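Local coordinates for protein argonaute (Methanocaldococcus jannaschii, PDB 5G5S), which uses short single-stranded DNA guides to bind complementary DNA strands and cut them, and may defend the cell against invading genetic elements, at residues P249-P252 with Q253-N256; Y406-T409 with D410-R413; Y473-N476 with N477-Q481; E579-D582 with L583-I586; Y688-K691 with F692-L696. All coordinates share one frame; numbering follows the deposited sequence.

In the fold
Along the chain the five contacts come in series, each within a few neighbouring residues. Contact 1 belongs to the PAZ domain, at the start of strand 255-260. Contacts 2 and 3 lie in the Mid domain, their centres about 25 Å apart: contact 2 turns strand 397-407 into helix 412-420, and contact 3 is part of helix 473-485. Contacts 4 and 5 fall on helices 577-590 and 684-697 of the PIWI domain, about 27 Å apart between centres. Nearest atoms of contacts 3 and 5 are about 6 Å apart, where Mid meets PIWI. Contact 5 carries part of the probable cleavage centre; contact 4 lies across the chain's centre from contacts 2 and 3.

Contact 1 of 5, residues P249-P252 with Q253-N256; sequences PFAP and QFCN
Phe254 lays its ring beneath the methyl of Ala251, three residues earlier in the same turn. Its CB lies 3.4 Å from Ala251 O, the carbonyl that also receives the backbone N-H of Phe254. From there the ring turns so that CG, CD2 and CE2 pass along Ala251 CB; the nearest pair, Phe254 CD2 and Ala251 CB, is 3.7 Å apart. The methyl sits over one face, 19° off the ring normal, in a CH-pi contact displaced toward the rim. Farther out, the ring stacks with Phe231 and touches Ile212, Met213 and Ile216 of helix 206-219. A small alanine suits this place, since that helix also packs against it.

Phe254 N bonds to Ala251 O at 2.7 Å, the donor above the carbonyl plane, and Cys255 N bonds weakly to Pro252 O at 3.4 Å. They close two overlapping, type I-like beta turns, and the fixed phi of Pro252 fits the bend. Cys255 SG meets the edge of the Phe250 ring, 4.1 Å from Phe250 CD2, as a sulfur-aromatic contact. The turns lead into strand 255-260 of the PAZ domain, which binds the guide's 3' end; Phe250 lies beside Tyr196, which contacts that end.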
loop_
_atom_site.group_PDB
_atom_site.type_symbol
_atom_site.label_atom_id
_atom_site.label_comp_id
_atom_site.label_asym_id
_atom_site.label_seq_id
_atom_site.Cartn_x
_atom_site.Cartn_y
_atom_site.Cartn_z
ATOM N N PRO A 249 4.365 12.917 -22.222
ATOM C CA PRO A 249 3.728 13.866 -21.292
ATOM C C PRO A 249 2.201 13.772 -21.302
ATOM O O PRO A 249 1.581 13.574 -22.354
ATOM C CB PRO A 249 4.217 15.240 -21.780
ATOM C CG PRO A 249 5.085 14.978 -23.000
ATOM C CD PRO A 249 4.759 13.599 -23.471
ATOM N N PHE A 250 1.598 13.940 -20.114
ATOM C CA PHE A 250 0.150 13.869 -19.892
ATOM C C PHE A 250 -0.449 15.248 -19.602
ATOM O O PHE A 250 0.214 16.098 -19.005
ATOM C CB PHE A 250 -0.141 12.912 -18.726
ATOM C CG PHE A 250 0.039 11.447 -19.047
ATOM C CD1 PHE A 250 1.292 10.935 -19.364
ATOM C CD2 PHE A 250 -1.041 10.573 -19.004
ATOM C CE1 PHE A 250 1.458 9.582 -19.655
ATOM C CE2 PHE A 250 -0.874 9.216 -19.290
ATOM C CZ PHE A 250 0.377 8.728 -19.603
ATOM N N ALA A 251 -1.697 15.465 -20.030
ATOM C CA ALA A 251 -2.426 16.711 -19.786
ATOM C C ALA A 251 -3.610 16.375 -18.848
ATOM O O ALA A 251 -4.537 15.687 -19.290
ATOM C CB ALA A 251 -2.915 17.304 -21.098
ATOM N N PRO A 252 -3.565 16.785 -17.540
ATOM C CA PRO A 252 -4.647 16.427 -16.595
ATOM C C PRO A 252 -6.094 16.629 -17.053
ATOM O O PRO A 252 -6.966 15.891 -16.605
ATOM C CB PRO A 252 -4.302 17.218 -15.328
ATOM C CG PRO A 252 -3.270 18.216 -15.746
ATOM C CD PRO A 252 -2.514 17.557 -16.848
ATOM N N GLN A 253 -6.334 17.576 -17.981
ATOM C CA GLN A 253 -7.644 17.846 -18.586
ATOM C C GLN A 253 -8.132 16.650 -19.430
ATOM O O GLN A 253 -9.339 16.454 -19.567
ATOM C CB GLN A 253 -7.575 19.115 -19.465
ATOM C CG GLN A 253 -8.929 19.793 -19.711
ATOM C CD GLN A 253 -8.871 21.092 -20.495
ATOM O OE1 GLN A 253 -7.892 21.847 -20.462
ATOM N NE2 GLN A 253 -9.967 21.422 -21.157
ATOM N N PHE A 254 -7.189 15.867 -19.994
ATOM C CA PHE A 254 -7.452 14.724 -20.868
ATOM C C PHE A 254 -7.641 13.390 -20.131
ATOM O O PHE A 254 -7.999 12.394 -20.769
ATOM C CB PHE A 254 -6.323 14.587 -21.920
ATOM C CG PHE A 254 -6.032 15.751 -22.854
ATOM C CD1 PHE A 254 -6.837 16.888 -22.861
ATOM C CD2 PHE A 254 -4.958 15.703 -23.733
ATOM C CE1 PHE A 254 -6.564 17.955 -23.719
ATOM C CE2 PHE A 254 -4.687 16.772 -24.596
ATOM C CZ PHE A 254 -5.491 17.890 -24.580
ATOM N N CYS A 255 -7.397 13.361 -18.805
ATOM C CA CYS A 255 -7.476 12.143 -17.997
ATOM C C CYS A 255 -8.638 12.140 -16.996
ATOM O O CYS A 255 -9.160 13.202 -16.637
ATOM C CB CYS A 255 -6.143 11.876 -17.295
ATOM S SG CYS A 255 -4.677 12.305 -18.278
ATOM N N ASN A 256 -9.004 10.927 -16.521
ATOM C CA ASN A 256 -10.045 10.702 -15.512
ATOM C C ASN A 256 -9.580 9.783 -14.408
ATOM O O ASN A 256 -8.974 8.748 -14.688
ATOM C CB ASN A 256 -11.293 10.114 -16.129
ATOM C CG ASN A 256 -11.946 11.032 -17.102
ATOM O OD1 ASN A 256 -11.530 11.129 -18.253
ATOM N ND2 ASN A 256 -12.956 11.750 -16.636
#

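Contact 2 of 5, residues Y406-T409 with D410-R413; sequences YFST and DDIR
The carboxylate of Asp411 comes back over Ser408 across a tight bend, with Asp411 OD1 3.3 Å from Ser408 CB. It gets there because its CG stands between the backbone N and the carbonyl carbon (chi1 82°), which swings it back over the preceding residues. Ser408 OG points along the chain instead, anti to its own N (chi1 177°), and takes a weak hydrogen bond from Asp410 N at 3.4 Å. A serine is short enough to serve the backbone in this way. Asp410 CB lies beside the same hydroxyl, 3.6 Å from Ser408 OG.

The bend carries the chain from the end of strand 397-407, an outer strand of the parallel Mid-domain sheet, into helix 412-420. Asp411 occupies the N-cap position, although its side chain makes no capping bond. Its backbone N bonds to Ser408 O at 3.3 Å, from well above the carbonyl plane, and closes a type I beta turn with Thr409 and Asp410 at the corners.

On the buried side Ile412 reaches back, its CD1 3.8 Å from Ser408 O and, obliquely, 4.4 Å from Phe407 CD2. The branched isoleucine packs under the turn against Ile446 and Gln450 of helix 442-452. Thr409 packs on Tyr443 and Tyr444 of that helix, while Phe407 lies against Leu363 of the adjoining strand 357-365.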
loop_
_atom_site.group_PDB
_atom_site.type_symbol
_atom_site.label_atom_id
_atom_site.label_comp_id
_atom_site.label_asym_id
_atom_site.label_seq_id
_atom_site.Cartn_x
_atom_site.Cartn_y
_atom_site.Cartn_z
ATOM N N TYR A 406 -4.355 32.295 11.945
ATOM C CA TYR A 406 -5.505 31.867 11.152
ATOM C C TYR A 406 -5.088 31.663 9.698
ATOM O O TYR A 406 -4.179 32.348 9.220
ATOM C CB TYR A 406 -6.652 32.882 11.217
ATOM C CG TYR A 406 -7.471 32.837 12.488
ATOM C CD1 TYR A 406 -8.310 31.759 12.764
ATOM C CD2 TYR A 406 -7.492 33.919 13.365
ATOM C CE1 TYR A 406 -9.092 31.727 13.917
ATOM C CE2 TYR A 406 -8.282 33.906 14.513
ATOM C CZ TYR A 406 -9.076 32.804 14.789
ATOM O OH TYR A 406 -9.856 32.791 15.921
ATOM N N PHE A 407 -5.754 30.725 8.999
ATOM C CA PHE A 407 -5.491 30.430 7.591
ATOM C C PHE A 407 -6.777 30.058 6.837
ATOM O O PHE A 407 -7.771 29.656 7.452
ATOM C CB PHE A 407 -4.425 29.311 7.447
ATOM C CG PHE A 407 -4.892 27.902 7.749
ATOM C CD1 PHE A 407 -4.817 27.388 9.037
ATOM C CD2 PHE A 407 -5.395 27.086 6.740
ATOM C CE1 PHE A 407 -5.251 26.087 9.315
ATOM C CE2 PHE A 407 -5.847 25.792 7.023
ATOM C CZ PHE A 407 -5.768 25.299 8.307
ATOM N N SER A 408 -6.727 30.145 5.499
ATOM C CA SER A 408 -7.816 29.758 4.602
ATOM C C SER A 408 -7.295 28.680 3.634
ATOM O O SER A 408 -6.145 28.765 3.194
ATOM C CB SER A 408 -8.320 30.971 3.826
ATOM O OG SER A 408 -9.332 30.623 2.895
ATOM N N THR A 409 -8.134 27.677 3.301
ATOM C CA THR A 409 -7.751 26.601 2.370
ATOM C C THR A 409 -7.679 27.107 0.938
ATOM O O THR A 409 -6.997 26.502 0.103
ATOM C CB THR A 409 -8.647 25.369 2.510
ATOM O OG1 THR A 409 -10.019 25.744 2.355
ATOM C CG2 THR A 409 -8.405 24.609 3.809
ATOM N N ASP A 410 -8.360 28.241 0.670
ATOM C CA ASP A 410 -8.380 28.933 -0.615
ATOM C C ASP A 410 -7.038 29.627 -0.889
ATOM O O ASP A 410 -6.681 29.798 -2.056
ATOM C CB ASP A 410 -9.545 29.938 -0.667
ATOM C CG ASP A 410 -10.923 29.342 -0.925
ATOM O OD1 ASP A 410 -11.024 28.098 -1.066
ATOM O OD2 ASP A 410 -11.899 30.123 -1.009
ATOM N N ASP A 411 -6.296 30.022 0.177
ATOM C CA ASP A 411 -4.972 30.639 0.042
ATOM C C ASP A 411 -3.903 30.053 0.989
ATOM O O ASP A 411 -3.538 30.671 1.994
ATOM C CB ASP A 411 -5.011 32.188 -0.009
ATOM C CG ASP A 411 -5.108 32.914 1.326
ATOM O OD1 ASP A 411 -6.089 32.681 2.059
ATOM O OD2 ASP A 411 -4.195 33.715 1.635
ATOM N N ILE A 412 -3.416 28.832 0.657
ATOM C CA ILE A 412 -2.364 28.145 1.422
ATOM C C ILE A 412 -1.056 28.943 1.290
ATOM O O ILE A 412 -0.397 29.194 2.302
ATOM C CB ILE A 412 -2.214 26.630 1.033
ATOM C CG1 ILE A 412 -3.495 25.795 1.341
ATOM C CG2 ILE A 412 -0.968 25.984 1.655
ATOM C CD1 ILE A 412 -3.968 25.685 2.849
ATOM N N ARG A 413 -0.735 29.397 0.049
ATOM C CA ARG A 413 0.446 30.200 -0.297
ATOM C C ARG A 413 0.562 31.487 0.531
ATOM O O ARG A 413 1.679 31.902 0.845
ATOM C CB ARG A 413 0.465 30.527 -1.799
#

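Contact 3 of 5, residues Y473-N476 with N477-Q481; sequences YMTN and NLLIQ
Asn477 brings its amide nitrogen to the ring of Tyr473, one helical turn back, with ND2 3.3 Å from Tyr473 CE2. The approach is oblique, and the amide and ring planes stand 73° apart. Tyr473 meets it because its CG is anti to the backbone N (chi1 -177°), which sends the ring along the helix in the direction of Asn477. The next pair on this side is Asn476 with Ile480: the end of the isoleucine, CD1, comes within 3.4 Å of Asn476 ND2, while its CG1 rests 3.3 Å from Asn476 O. Here the apolar branch covers the carbonyl that accepts the N-H of Ile480 at 3.0 Å. The backbone N-H groups of Asn477, Leu478 and Leu479 bond likewise to the carbonyls of Tyr473, Met474 and Thr475.

Both asparagines are buried, and partners farther out fix how their amides are turned. Asn477 OD1 accepts a hydrogen bond from Arg678 NH1, and the same arginine lies against Tyr473. Asn476 is gripped at each end of its amide, with OD1 bonded to Phe333 N and ND2 to Thr329 O. Leu478 touches Met382, Trp466 and Gln459. Gln459 begins the region that binds the guide's phosphorylated 5' end, and Gln481 also interacts with the guide, consistent with a place for Mid-domain helix 473-485 beside that pocket.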
loop_
_atom_site.group_PDB
_atom_site.type_symbol
_atom_site.label_atom_id
_atom_site.label_comp_id
_atom_site.label_asym_id
_atom_site.label_seq_id
_atom_site.Cartn_x
_atom_site.Cartn_y
_atom_site.Cartn_z
ATOM N N TYR A 473 -9.602 10.074 23.992
ATOM C CA TYR A 473 -9.288 9.097 22.942
ATOM C C TYR A 473 -8.522 9.719 21.764
ATOM O O TYR A 473 -7.461 9.211 21.398
ATOM C CB TYR A 473 -10.589 8.403 22.473
ATOM C CG TYR A 473 -10.401 7.308 21.443
ATOM C CD1 TYR A 473 -10.211 5.983 21.830
ATOM C CD2 TYR A 473 -10.471 7.586 20.079
ATOM C CE1 TYR A 473 -10.049 4.969 20.887
ATOM C CE2 TYR A 473 -10.314 6.579 19.126
ATOM C CZ TYR A 473 -10.092 5.273 19.535
ATOM O OH TYR A 473 -9.923 4.282 18.599
ATOM N N MET A 474 -9.062 10.800 21.173
ATOM C CA MET A 474 -8.450 11.512 20.055
ATOM C C MET A 474 -7.174 12.230 20.466
ATOM O O MET A 474 -6.247 12.310 19.658
ATOM C CB MET A 474 -9.433 12.503 19.448
ATOM C CG MET A 474 -9.071 12.921 18.045
ATOM S SD MET A 474 -10.504 13.556 17.159
ATOM C CE MET A 474 -11.590 12.067 17.189
ATOM N N THR A 475 -7.124 12.760 21.709
ATOM C CA THR A 475 -5.946 13.441 22.247
ATOM C C THR A 475 -4.778 12.454 22.309
ATOM O O THR A 475 -3.676 12.786 21.866
ATOM C CB THR A 475 -6.268 14.103 23.586
ATOM O OG1 THR A 475 -7.325 15.038 23.389
ATOM C CG2 THR A 475 -5.069 14.820 24.179
ATOM N N ASN A 476 -5.047 11.238 22.826
ATOM C CA ASN A 476 -4.106 10.128 22.927
ATOM C C ASN A 476 -3.587 9.760 21.512
ATOM O O ASN A 476 -2.374 9.682 21.319
ATOM C CB ASN A 476 -4.783 8.927 23.612
ATOM C CG ASN A 476 -3.924 7.687 23.717
ATOM O OD1 ASN A 476 -3.038 7.586 24.570
ATOM N ND2 ASN A 476 -4.198 6.701 22.876
ATOM N N ASN A 477 -4.502 9.629 20.519
ATOM C CA ASN A 477 -4.148 9.309 19.134
ATOM C C ASN A 477 -3.371 10.416 18.441
ATOM O O ASN A 477 -2.513 10.129 17.611
ATOM C CB ASN A 477 -5.378 8.922 18.320
ATOM C CG ASN A 477 -5.956 7.581 18.683
ATOM O OD1 ASN A 477 -5.308 6.736 19.306
ATOM N ND2 ASN A 477 -7.191 7.352 18.280
ATOM N N LEU A 478 -3.673 11.669 18.774
ATOM C CA LEU A 478 -2.990 12.831 18.218
ATOM C C LEU A 478 -1.558 12.856 18.720
ATOM O O LEU A 478 -0.650 13.073 17.927
ATOM C CB LEU A 478 -3.730 14.139 18.586
ATOM C CG LEU A 478 -3.042 15.458 18.198
ATOM C CD1 LEU A 478 -2.910 15.593 16.681
ATOM C CD2 LEU A 478 -3.762 16.660 18.810
ATOM N N LEU A 479 -1.355 12.616 20.028
ATOM C CA LEU A 479 -0.028 12.581 20.634
ATOM C C LEU A 479 0.816 11.425 20.116
ATOM O O LEU A 479 1.998 11.639 19.862
ATOM C CB LEU A 479 -0.078 12.645 22.174
ATOM C CG LEU A 479 -0.516 13.999 22.759
ATOM C CD1 LEU A 479 -0.762 13.902 24.249
ATOM C CD2 LEU A 479 0.506 15.106 22.446
ATOM N N ILE A 480 0.195 10.235 19.866
ATOM C CA ILE A 480 0.865 9.061 19.290
ATOM C C ILE A 480 1.452 9.433 17.923
ATOM O O ILE A 480 2.625 9.159 17.653
ATOM C CB ILE A 480 -0.087 7.826 19.185
ATOM C CG1 ILE A 480 -0.371 7.223 20.580
ATOM C CG2 ILE A 480 0.505 6.756 18.234
ATOM C CD1 ILE A 480 -1.597 6.365 20.665
ATOM N N GLN A 481 0.628 10.087 17.084
ATOM C CA GLN A 481 1.022 10.508 15.748
ATOM C C GLN A 481 2.091 11.593 15.747
ATOM O O GLN A 481 3.003 11.515 14.927
ATOM C CB GLN A 481 -0.196 10.859 14.881
ATOM C CG GLN A 481 0.155 10.865 13.398
ATOM C CD GLN A 481 -0.976 10.493 12.492
ATOM O OE1 GLN A 481 -1.795 9.625 12.787
ATOM N NE2 GLN A 481 -0.984 11.099 11.320
#

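Contact 4 of 5, residues E579-D582 with L583-I586; sequences ERND and LKEI
Four successive i to i+4 hydrogen bonds run through these two turns of helix 577-590, the shortest from Leu583 N to Glu579 O at 2.8 Å and nearly along the C=O axis. Over that same oxygen lies the leucine side chain, its CG 3.4 Å from Glu579 O, with CG beside its own backbone N (chi1 -70°). Lys584 repeats the arrangement one residue on: its CG is 3.4 Å from Arg580 O, and a bend at chi3 carries CE back toward Asn581, whose OD1 is 4.4 Å from that CE. With CG likewise beside its own N (chi1 -63°), Glu585 sets CG 3.3 Å from Asn581 O; the fold at chi2 then turns the carboxylate. The long polar chains thus use their aliphatic parts to lie against the helix backbone, as suits exposed or partly exposed positions.

The polar ends of Arg580 and Glu579 are held by residues outside these turns. Arg580 NH1 forms a salt bridge with Glu649 and its NH2 bonds to Asn577, while buried Glu579 accepts the backbone N-H groups of Gln576 and Leu547.

Helix 577-590 links the parallel strands 566-571 and 593-600 as the helix of a beta-alpha-beta unit. Leu583 fills its inner side, set against Leu547 and Ile551 of helix 547-556 and Phe644 of strand 636-645.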
loop_
_atom_site.group_PDB
_atom_site.type_symbol
_atom_site.label_atom_id
_atom_site.label_comp_id
_atom_site.label_asym_id
_atom_site.label_seq_id
_atom_site.Cartn_x
_atom_site.Cartn_y
_atom_site.Cartn_z
ATOM N N GLU A 579 17.304 -12.565 -10.468
ATOM C CA GLU A 579 17.606 -12.140 -9.102
ATOM C C GLU A 579 18.036 -13.308 -8.206
ATOM O O GLU A 579 18.884 -13.107 -7.336
ATOM C CB GLU A 579 16.382 -11.465 -8.458
ATOM C CG GLU A 579 16.015 -10.087 -8.973
ATOM C CD GLU A 579 14.742 -9.545 -8.350
ATOM O OE1 GLU A 579 14.803 -9.010 -7.219
ATOM O OE2 GLU A 579 13.672 -9.677 -8.986
ATOM N N ARG A 580 17.418 -14.506 -8.384
ATOM C CA ARG A 580 17.641 -15.711 -7.573
ATOM C C ARG A 580 19.103 -16.104 -7.410
ATOM O O ARG A 580 19.546 -16.333 -6.289
ATOM C CB ARG A 580 16.794 -16.901 -8.066
ATOM C CG ARG A 580 15.283 -16.711 -7.873
ATOM C CD ARG A 580 14.475 -17.984 -8.089
ATOM N NE ARG A 580 14.674 -18.585 -9.412
ATOM C CZ ARG A 580 14.766 -19.894 -9.642
ATOM N NH1 ARG A 580 14.684 -20.761 -8.639
ATOM N NH2 ARG A 580 14.947 -20.345 -10.876
ATOM N N ASN A 581 19.853 -16.141 -8.511
ATOM C CA ASN A 581 21.275 -16.475 -8.503
ATOM C C ASN A 581 22.111 -15.364 -7.879
ATOM O O ASN A 581 23.098 -15.661 -7.204
ATOM C CB ASN A 581 21.771 -16.786 -9.904
ATOM C CG ASN A 581 23.230 -17.177 -9.927
ATOM O OD1 ASN A 581 23.609 -18.269 -9.485
ATOM N ND2 ASN A 581 24.087 -16.243 -10.335
ATOM N N ASP A 582 21.740 -14.096 -8.123
ATOM C CA ASP A 582 22.437 -12.941 -7.557
ATOM C C ASP A 582 22.251 -12.917 -6.037
ATOM O O ASP A 582 23.190 -12.573 -5.314
ATOM C CB ASP A 582 21.926 -11.630 -8.185
ATOM C CG ASP A 582 22.350 -11.358 -9.620
ATOM O OD1 ASP A 582 22.709 -12.321 -10.330
ATOM O OD2 ASP A 582 22.273 -10.185 -10.047
ATOM N N LEU A 583 21.041 -13.303 -5.561
ATOM C CA LEU A 583 20.719 -13.376 -4.135
ATOM C C LEU A 583 21.430 -14.544 -3.469
ATOM O O LEU A 583 21.848 -14.413 -2.323
ATOM C CB LEU A 583 19.212 -13.397 -3.880
ATOM C CG LEU A 583 18.449 -12.094 -4.158
ATOM C CD1 LEU A 583 16.966 -12.306 -3.999
ATOM C CD2 LEU A 583 18.927 -10.951 -3.262
ATOM N N LYS A 584 21.640 -15.649 -4.216
ATOM C CA LYS A 584 22.415 -16.815 -3.784
ATOM C C LYS A 584 23.873 -16.394 -3.536
ATOM O O LYS A 584 24.424 -16.738 -2.497
ATOM C CB LYS A 584 22.369 -17.938 -4.836
ATOM C CG LYS A 584 21.150 -18.838 -4.715
ATOM C CD LYS A 584 21.341 -20.152 -5.477
ATOM C CE LYS A 584 20.633 -20.167 -6.806
ATOM N NZ LYS A 584 20.953 -21.394 -7.583
ATOM N N GLU A 585 24.464 -15.599 -4.458
ATOM C CA GLU A 585 25.843 -15.089 -4.363
ATOM C C GLU A 585 26.018 -14.048 -3.249
ATOM O O GLU A 585 27.017 -14.094 -2.536
ATOM C CB GLU A 585 26.343 -14.535 -5.717
ATOM C CG GLU A 585 26.426 -15.563 -6.839
ATOM C CD GLU A 585 27.259 -16.796 -6.548
ATOM O OE1 GLU A 585 28.493 -16.656 -6.384
ATOM O OE2 GLU A 585 26.674 -17.900 -6.467
ATOM N N ILE A 586 25.054 -13.123 -3.106
ATOM C CA ILE A 586 25.045 -12.074 -2.085
ATOM C C ILE A 586 25.061 -12.657 -0.655
ATOM O O ILE A 586 25.792 -12.142 0.194
ATOM C CB ILE A 586 23.903 -11.037 -2.359
ATOM C CG1 ILE A 586 24.474 -9.756 -2.968
ATOM C CG2 ILE A 586 23.054 -10.713 -1.128
ATOM C CD1 ILE A 586 23.498 -8.971 -3.828
#

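Contact 5 of 5, residues Y688-K691 with F692-L696; sequences YADK and FVKAL
Helix 684-697 of the PIWI domain, an RNase H-like fold, carries Asp690, by similarity an active-site residue and a manganese ligand. One turn on, Lys694 crosses it obliquely: Lys694 CE lies 3.7 Å from Asp690 OD1. Its ammonium stays beyond salt-bridge range, with Lys694 NZ 4.6 Å from Asp690 OD1. Asp690 reaches this position with CG anti to the backbone N (chi1 -179°). In Lys694, chi1 (-64°) puts CG 3.3 Å from Asp690 O, and the bend at chi2 then steers the chain so that CE comes to the carboxylate. That backbone oxygen also takes the N-H of Lys694 at 3.1 Å.

Small or beta-branched side chains fit close to the helix's own carbonyls. Val693 places CG2 3.4 Å from Ala689 O, and Ala695 sets its methyl 3.3 Å from Lys691 O while touching Trp700 and Phe714. Lys691 runs extended, and its NZ is hydrogen-bonded to His687.

Asp690 stands beside Asp506 at the end of strand 501-506, against which Ala689 and Val693 also pack. Phe692 lies on strands 517-525 and 530-537 and meets Phe714 edge-to-face. Toward the start of the helix, Tyr688 touches Tyr524 of strand 517-525 and bonds through OH to Ser671, a residue that interacts with the guide.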
loop_
_atom_site.group_PDB
_atom_site.type_symbol
_atom_site.label_atom_id
_atom_site.label_comp_id
_atom_site.label_asym_id
_atom_site.label_seq_id
_atom_site.Cartn_x
_atom_site.Cartn_y
_atom_site.Cartn_z
ATOM N N TYR A 688 5.021 2.005 5.619
ATOM C CA TYR A 688 5.723 3.279 5.667
ATOM C C TYR A 688 6.649 3.508 4.473
ATOM O O TYR A 688 6.812 4.656 4.065
ATOM C CB TYR A 688 6.408 3.507 7.028
ATOM C CG TYR A 688 5.428 3.777 8.154
ATOM C CD1 TYR A 688 4.498 4.813 8.062
ATOM C CD2 TYR A 688 5.487 3.057 9.343
ATOM C CE1 TYR A 688 3.615 5.089 9.109
ATOM C CE2 TYR A 688 4.614 3.326 10.396
ATOM C CZ TYR A 688 3.671 4.336 10.269
ATOM O OH TYR A 688 2.794 4.584 11.294
ATOM N N ALA A 689 7.215 2.429 3.887
ATOM C CA ALA A 689 8.024 2.515 2.665
ATOM C C ALA A 689 7.118 3.038 1.518
ATOM O O ALA A 689 7.528 3.923 0.758
ATOM C CB ALA A 689 8.589 1.151 2.294
ATOM N N ASP A 690 5.879 2.506 1.430
ATOM C CA ASP A 690 4.901 2.916 0.428
ATOM C C ASP A 690 4.472 4.377 0.621
ATOM O O ASP A 690 4.386 5.113 -0.358
ATOM C CB ASP A 690 3.692 1.970 0.402
ATOM C CG ASP A 690 2.666 2.359 -0.649
ATOM O OD1 ASP A 690 3.008 2.331 -1.859
ATOM O OD2 ASP A 690 1.545 2.756 -0.265
ATOM N N LYS A 691 4.254 4.799 1.884
ATOM C CA LYS A 691 3.885 6.168 2.247
ATOM C C LYS A 691 4.997 7.186 1.919
ATOM O O LYS A 691 4.692 8.340 1.598
ATOM C CB LYS A 691 3.499 6.244 3.736
ATOM C CG LYS A 691 2.025 5.921 4.020
ATOM C CD LYS A 691 1.722 6.100 5.504
ATOM C CE LYS A 691 0.263 6.409 5.799
ATOM N NZ LYS A 691 -0.068 6.265 7.252
ATOM N N PHE A 692 6.273 6.768 2.001
ATOM C CA PHE A 692 7.399 7.642 1.687
ATOM C C PHE A 692 7.516 7.833 0.180
ATOM O O PHE A 692 7.727 8.958 -0.276
ATOM C CB PHE A 692 8.719 7.150 2.311
ATOM C CG PHE A 692 9.913 8.011 1.938
ATOM C CD1 PHE A 692 10.174 9.198 2.611
ATOM C CD2 PHE A 692 10.733 7.668 0.867
ATOM C CE1 PHE A 692 11.253 10.002 2.247
ATOM C CE2 PHE A 692 11.819 8.471 0.510
ATOM C CZ PHE A 692 12.073 9.629 1.205
ATOM N N VAL A 693 7.353 6.741 -0.589
ATOM C CA VAL A 693 7.403 6.759 -2.056
ATOM C C VAL A 693 6.293 7.663 -2.625
ATOM O O VAL A 693 6.579 8.470 -3.516
ATOM C CB VAL A 693 7.491 5.329 -2.670
ATOM C CG1 VAL A 693 7.348 5.345 -4.195
ATOM C CG2 VAL A 693 8.812 4.664 -2.280
ATOM N N LYS A 694 5.067 7.603 -2.041
ATOM C CA LYS A 694 3.948 8.470 -2.435
ATOM C C LYS A 694 4.271 9.932 -2.125
ATOM O O LYS A 694 4.055 10.791 -2.985
ATOM C CB LYS A 694 2.614 8.063 -1.763
ATOM C CG LYS A 694 2.064 6.678 -2.126
ATOM C CD LYS A 694 1.751 6.497 -3.616
ATOM C CE LYS A 694 1.591 5.042 -3.995
ATOM N NZ LYS A 694 1.770 4.828 -5.458
ATOM N N ALA A 695 4.816 10.200 -0.919
ATOM C CA ALA A 695 5.211 11.525 -0.441
ATOM C C ALA A 695 6.256 12.159 -1.359
ATOM O O ALA A 695 6.141 13.337 -1.698
ATOM C CB ALA A 695 5.750 11.442 0.981
ATOM N N LEU A 696 7.241 11.362 -1.803
ATOM C CA LEU A 696 8.281 11.829 -2.708
ATOM C C LEU A 696 7.711 12.144 -4.102
ATOM O O LEU A 696 8.173 13.081 -4.762
ATOM C CB LEU A 696 9.415 10.796 -2.767
ATOM C CG LEU A 696 10.802 11.271 -3.215
ATOM C CD1 LEU A 696 11.029 12.773 -2.972
ATOM C CD2 LEU A 696 11.875 10.452 -2.546
#